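Long-range contacts in alpha-L-rhamnosidase (Streptomyces avermitilis, PDB 3W5M), which hydrolyses terminal non-reducing alpha-L-rhamnose residues from alpha-L-rhamnosides, including citrus flavonoids and gum arabic: residues P9-V14 / P25-P30; V14-G19 / A104-E109. One frame throughout, in Å; residues are numbered along the deposited sequence.

Contact 1 (P9-V14 / P25-P30); sequences PSVEYV and PRLSWP
The carboxylate of E12 lies at the edge of the R26 guanidinium, the two planes 30° apart, while R26 NH2 also sits at the edge of the Y13 ring, 3.9 Å from Y13 CE2. These groups close the end of an antiparallel strand pairing in the N-terminal immunoglobulin-like (fibronectin type 3) domain, where the chain leaves the sheet through a type I' turn from V11 to V14. R26 grips side-on: NH2 donates to E12 OE1 at 2.8 Å and NE to E12 OE2 at 3.0 Å, both nearly straight (174°) and on the syn sides, though tilted out of the carboxylate plane. The backbone N of R26 reaches OE2 as well, from the anti side. A bend at chi2 (-71°) turns the E12 carboxylate toward R26. With an alanine here, R26 N would probably lose this acceptor and the guanidinium its side-on partner, leaving the group freer to turn. R26 NH1 has a second partner, D712, which also accepts from Y13 OH. Just before the turn S10 and S28 form a hydrogen-bonded pair; one water joins their hydroxyls to Y13 N and R26 O, and S28 OG also bonds L72 N. On the other face V11 and L27 lie side by side, tightly packed, V11 CG2 being 3.4 Å from L27 CD2.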
loop_
_atom_site.group_PDB
_atom_site.type_symbol
_atom_site.label_atom_id
_atom_site.label_comp_id
_atom_site.label_asym_id
_atom_site.label_seq_id
_atom_site.Cartn_x
_atom_site.Cartn_y
_atom_site.Cartn_z
ATOM N N PRO A 9 21.593 18.912 -0.620
ATOM C CA PRO A 9 21.072 19.005 0.737
ATOM C C PRO A 9 19.557 18.738 0.770
ATOM O O PRO A 9 18.858 18.938 -0.221
ATOM C CB PRO A 9 21.410 20.441 1.138
ATOM C CG PRO A 9 21.420 21.206 -0.145
ATOM C CD PRO A 9 21.878 20.240 -1.206
ATOM N N SER A 10 19.055 18.249 1.891
ATOM C CA SER A 10 17.646 17.852 1.940
ATOM C C SER A 10 17.014 18.243 3.267
ATOM O O SER A 10 17.703 18.539 4.240
ATOM C CB SER A 10 17.483 16.342 1.701
ATOM O OG SER A 10 18.033 15.598 2.782
ATOM N N VAL A 11 15.688 18.242 3.275
ATOM C CA VAL A 11 14.916 18.596 4.457
ATOM C C VAL A 11 13.887 17.476 4.620
ATOM O O VAL A 11 13.125 17.177 3.703
ATOM C CB VAL A 11 14.225 19.960 4.291
ATOM C CG1 VAL A 11 13.423 20.302 5.546
ATOM C CG2 VAL A 11 15.258 21.072 4.035
ATOM N N GLU A 12 13.871 16.835 5.782
ATOM C CA GLU A 12 12.965 15.708 5.979
ATOM C C GLU A 12 13.015 14.701 4.814
ATOM O O GLU A 12 11.962 14.289 4.304
ATOM C CB GLU A 12 11.527 16.189 6.258
ATOM C CG GLU A 12 11.365 17.008 7.535
ATOM C CD GLU A 12 11.509 16.149 8.796
ATOM O OE1 GLU A 12 11.078 14.961 8.785
ATOM O OE2 GLU A 12 12.045 16.654 9.811
ATOM N N TYR A 13 14.239 14.302 4.445
ATOM C CA TYR A 13 14.522 13.258 3.453
ATOM C C TYR A 13 14.304 13.686 2.015
ATOM O O TYR A 13 14.484 12.881 1.114
ATOM C CB TYR A 13 13.677 11.989 3.715
ATOM C CG TYR A 13 14.079 11.272 4.984
ATOM C CD1 TYR A 13 15.126 10.381 4.979
ATOM C CD2 TYR A 13 13.391 11.481 6.181
ATOM C CE1 TYR A 13 15.501 9.702 6.133
ATOM C CE2 TYR A 13 13.757 10.809 7.355
ATOM C CZ TYR A 13 14.822 9.930 7.321
ATOM O OH TYR A 13 15.210 9.208 8.450
ATOM N N VAL A 14 13.886 14.915 1.776
ATOM C CA VAL A 14 13.589 15.270 0.370
ATOM C C VAL A 14 14.211 16.623 -0.025
ATOM O O VAL A 14 14.454 17.466 0.824
ATOM C CB VAL A 14 12.075 15.227 0.012
ATOM C CG1 VAL A 14 11.393 13.912 0.420
ATOM C CG2 VAL A 14 11.337 16.405 0.571
ATOM N N PRO A 25 12.038 21.101 11.167
ATOM C CA PRO A 25 12.402 20.227 10.034
ATOM C C PRO A 25 13.866 19.815 10.117
ATOM O O PRO A 25 14.716 20.637 10.457
ATOM C CB PRO A 25 12.139 21.098 8.781
ATOM C CG PRO A 25 11.923 22.477 9.280
ATOM C CD PRO A 25 11.498 22.388 10.725
ATOM N N ARG A 26 14.160 18.560 9.783
ATOM C CA ARG A 26 15.519 18.006 9.937
ATOM C C ARG A 26 16.299 18.126 8.648
ATOM O O ARG A 26 15.878 17.618 7.603
ATOM C CB ARG A 26 15.456 16.560 10.398
ATOM C CG ARG A 26 14.897 16.437 11.817
ATOM C CD ARG A 26 14.559 14.975 12.157
ATOM N NE ARG A 26 13.505 14.490 11.270
ATOM C CZ ARG A 26 13.169 13.204 11.125
ATOM N NH1 ARG A 26 13.795 12.256 11.816
ATOM N NH2 ARG A 26 12.212 12.880 10.279
ATOM N N LEU A 27 17.462 18.753 8.745
ATOM C CA LEU A 27 18.260 19.139 7.585
ATOM C C LEU A 27 19.408 18.149 7.417
ATOM O O LEU A 27 19.980 17.670 8.422
ATOM C CB LEU A 27 18.827 20.547 7.847
ATOM C CG LEU A 27 17.798 21.651 8.144
ATOM C CD1 LEU A 27 18.535 22.942 8.486
ATOM C CD2 LEU A 27 16.905 21.856 6.946
ATOM N N SER A 28 19.762 17.836 6.169
ATOM C CA SER A 28 20.863 16.914 5.891
ATOM C C SER A 28 21.772 17.461 4.803
ATOM O O SER A 28 21.286 18.092 3.847
ATOM C CB SER A 28 20.338 15.544 5.446
ATOM O OG SER A 28 19.659 14.862 6.518
ATOM N N TRP A 29 23.070 17.218 4.930
ATOM C CA TRP A 29 24.049 17.682 3.921
ATOM C C TRP A 29 25.099 16.622 3.565
ATOM O O TRP A 29 26.207 16.619 4.101
ATOM C CB TRP A 29 24.674 19.047 4.292
ATOM C CG TRP A 29 25.159 19.187 5.727
ATOM C CD1 TRP A 29 26.400 18.878 6.212
ATOM C CD2 TRP A 29 24.417 19.709 6.837
ATOM N NE1 TRP A 29 26.460 19.152 7.563
ATOM C CE2 TRP A 29 25.266 19.664 7.966
ATOM C CE3 TRP A 29 23.106 20.187 6.989
ATOM C CZ2 TRP A 29 24.862 20.095 9.231
ATOM C CZ3 TRP A 29 22.712 20.656 8.242
ATOM C CH2 TRP A 29 23.583 20.586 9.353
ATOM N N PRO A 30 24.746 15.715 2.641
ATOM C CA PRO A 30 25.778 14.821 2.119
ATOM C C PRO A 30 26.940 15.679 1.583
ATOM O O PRO A 30 26.714 16.784 1.045
ATOM C CB PRO A 30 25.067 14.089 0.963
ATOM C CG PRO A 30 23.595 14.317 1.162
ATOM C CD PRO A 30 23.473 15.616 1.907
HETATM O O HOH W 1 16.907 15.523 5.472
#

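Contact 2 (V14-G19 / A104-E109)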
loop_
_atom_site.group_PDB
_atom_site.type_symbol
_atom_site.label_atom_id
_atom_site.label_comp_id
_atom_site.label_asym_id
_atom_site.label_seq_id
_atom_site.Cartn_x
_atom_site.Cartn_y
_atom_site.Cartn_z
ATOM N N VAL A 14 13.886 14.915 1.776
ATOM C CA VAL A 14 13.589 15.270 0.370
ATOM C C VAL A 14 14.211 16.623 -0.025
ATOM O O VAL A 14 14.454 17.466 0.824
ATOM C CB VAL A 14 12.075 15.227 0.012
ATOM C CG1 VAL A 14 11.393 13.912 0.420
ATOM C CG2 VAL A 14 11.337 16.405 0.571
ATOM N N GLN A 15 14.405 16.836 -1.326
ATOM C CA GLN A 15 14.853 18.116 -1.813
ATOM C C GLN A 15 13.635 19.013 -2.026
ATOM O O GLN A 15 12.672 18.621 -2.687
ATOM C CB GLN A 15 15.620 17.930 -3.132
ATOM C CG GLN A 15 16.872 17.075 -3.000
ATOM C CD GLN A 15 17.982 17.566 -3.908
ATOM O OE1 GLN A 15 17.850 17.578 -5.133
ATOM N NE2 GLN A 15 19.065 18.021 -3.305
ATOM N N ARG A 16 13.655 20.197 -1.430
ATOM C CA ARG A 16 12.582 21.195 -1.658
ATOM C C ARG A 16 11.142 20.732 -1.358
ATOM O O ARG A 16 10.252 20.831 -2.215
ATOM C CB ARG A 16 12.697 21.779 -3.085
ATOM C CG ARG A 16 14.054 22.390 -3.391
ATOM C CD ARG A 16 14.146 22.856 -4.847
ATOM N NE ARG A 16 14.050 21.697 -5.730
ATOM C CZ ARG A 16 15.076 20.931 -6.109
ATOM N NH1 ARG A 16 16.330 21.184 -5.732
ATOM N NH2 ARG A 16 14.831 19.883 -6.864
ATOM N N PRO A 17 10.884 20.235 -0.132
ATOM C CA PRO A 17 9.514 19.802 0.158
ATOM C C PRO A 17 8.580 20.994 0.183
ATOM O O PRO A 17 8.923 22.034 0.752
ATOM C CB PRO A 17 9.606 19.195 1.556
ATOM C CG PRO A 17 10.837 19.771 2.160
ATOM C CD PRO A 17 11.794 20.034 1.010
ATOM N N LEU A 18 7.430 20.834 -0.454
ATOM C CA LEU A 18 6.411 21.870 -0.524
ATOM C C LEU A 18 5.257 21.446 0.362
ATOM O O LEU A 18 4.572 20.440 0.082
ATOM C CB LEU A 18 5.908 21.986 -1.971
ATOM C CG LEU A 18 4.803 22.996 -2.291
ATOM C CD1 LEU A 18 5.356 24.413 -2.315
ATOM C CD2 LEU A 18 4.231 22.689 -3.669
ATOM N N GLY A 19 5.001 22.218 1.420
ATOM C CA GLY A 19 3.868 21.927 2.314
ATOM C C GLY A 19 4.296 21.029 3.479
ATOM O O GLY A 19 3.665 20.016 3.747
ATOM N N ALA A 104 24.725 25.567 -2.516
ATOM C CA ALA A 104 23.825 26.306 -3.377
ATOM C C ALA A 104 22.481 26.431 -2.630
ATOM O O ALA A 104 21.964 25.439 -2.114
ATOM C CB ALA A 104 23.626 25.567 -4.686
ATOM N N PRO A 105 21.933 27.658 -2.535
ATOM C CA PRO A 105 20.705 27.846 -1.750
ATOM C C PRO A 105 19.590 26.868 -2.103
ATOM O O PRO A 105 19.385 26.541 -3.273
ATOM C CB PRO A 105 20.296 29.280 -2.097
ATOM C CG PRO A 105 21.619 29.954 -2.357
ATOM C CD PRO A 105 22.398 28.927 -3.131
ATOM N N SER A 106 18.883 26.382 -1.080
ATOM C CA SER A 106 17.751 25.498 -1.312
ATOM C C SER A 106 16.573 26.035 -0.506
ATOM O O SER A 106 16.675 27.109 0.083
ATOM C CB SER A 106 18.095 24.055 -0.910
ATOM O OG SER A 106 17.047 23.178 -1.349
ATOM N N TRP A 107 15.454 25.318 -0.472
ATOM C CA TRP A 107 14.315 25.832 0.268
ATOM C C TRP A 107 13.392 24.713 0.735
ATOM O O TRP A 107 13.425 23.586 0.185
ATOM C CB TRP A 107 13.532 26.871 -0.580
ATOM C CG TRP A 107 13.011 26.364 -1.914
ATOM C CD1 TRP A 107 13.603 26.542 -3.156
ATOM C CD2 TRP A 107 11.787 25.636 -2.159
ATOM N NE1 TRP A 107 12.836 25.942 -4.130
ATOM C CE2 TRP A 107 11.715 25.390 -3.554
ATOM C CE3 TRP A 107 10.749 25.157 -1.335
ATOM C CZ2 TRP A 107 10.652 24.697 -4.140
ATOM C CZ3 TRP A 107 9.689 24.455 -1.922
ATOM C CH2 TRP A 107 9.650 24.232 -3.315
ATOM N N TRP A 108 12.614 25.002 1.775
ATOM C CA TRP A 108 11.393 24.221 2.058
ATOM C C TRP A 108 10.257 25.205 2.260
ATOM O O TRP A 108 10.500 26.376 2.549
ATOM C CB TRP A 108 11.563 23.283 3.260
ATOM C CG TRP A 108 11.449 23.929 4.626
ATOM C CD1 TRP A 108 10.328 24.027 5.404
ATOM C CD2 TRP A 108 12.509 24.542 5.376
ATOM N NE1 TRP A 108 10.622 24.666 6.590
ATOM C CE2 TRP A 108 11.954 24.986 6.604
ATOM C CE3 TRP A 108 13.881 24.738 5.140
ATOM C CZ2 TRP A 108 12.721 25.620 7.582
ATOM C CZ3 TRP A 108 14.644 25.372 6.109
ATOM C CH2 TRP A 108 14.064 25.797 7.321
ATOM N N GLU A 109 9.025 24.753 2.085
ATOM C CA GLU A 109 7.887 25.621 2.284
ATOM C C GLU A 109 6.904 24.976 3.249
ATOM O O GLU A 109 6.501 23.829 3.067
ATOM C CB GLU A 109 7.223 25.956 0.933
ATOM C CG GLU A 109 6.081 26.957 1.046
ATOM C CD GLU A 109 5.490 27.340 -0.306
ATOM O OE1 GLU A 109 6.272 27.692 -1.214
ATOM O OE2 GLU A 109 4.248 27.312 -0.468
HETATM O O HOH W 2 16.070 21.467 0.701
HETATM O O HOH W 3 17.066 23.652 -4.682
#
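R16 lays its aliphatic chain across W107 at about a right angle, with CB over one face of the indole, 3.7 Å from the centroid of the six-membered ring and 13° off its normal. This is a CH-pi contact made by the methylene, while R16 CD passes closest to the pyrrole part, 3.4 Å from W107 NE1. The guanidinium does not stack: its plane is turned 58° from the indole, and NH1 is hydrogen-bonded to a water. W107 has CG between its backbone N and carbonyl carbon (chi1 58°), which swings the indole against the R16 side chain; R85 makes a cation-pi contact with the same ring. Here the 14-19 loop runs alongside the edge strand 106-110 of the immunoglobulin-like domain's four-stranded sheet, and L18 and E109 form a parallel bridge. E109 N donates to P17 O at 3.0 Å, and G19 N donates to E109 O at 2.7 Å. The side chains of the bridged pair point the same way, L18 CD1 resting 3.6 Å from E109 CD, whose carboxylate oxygens form salt bridges with R85 and R320. P17 crosses W108 obliquely, P17 CG meeting W108 CB at 3.8 Å.

How the contacts relate
Both contacts lie in the N-terminal immunoglobulin-like domain and share V14, where the turn of contact 1 runs into the loop of contact 2. Contact 1 pairs strands 10-11 and 26-32 antiparallel within one sheet; contact 2 adds the following loop in parallel to edge strand 106-110 of another. Half the touching residues are buried in each, but none in contact 1 is exposed, whereas contact 2 reaches the surface at R16. The buried arginine of contact 1 is held by charge and also salt-bridged to D712, within the six-hairpin glycosidase domain; R16 packs by its methylenes on an indole. The apolar sides converge: P25 CG lies 3.7 Å from W108 CZ2, and V11 CG2 also packs on that indole. Q15 NE2 probably hydrogen-bonds to P9 O, tying the two together.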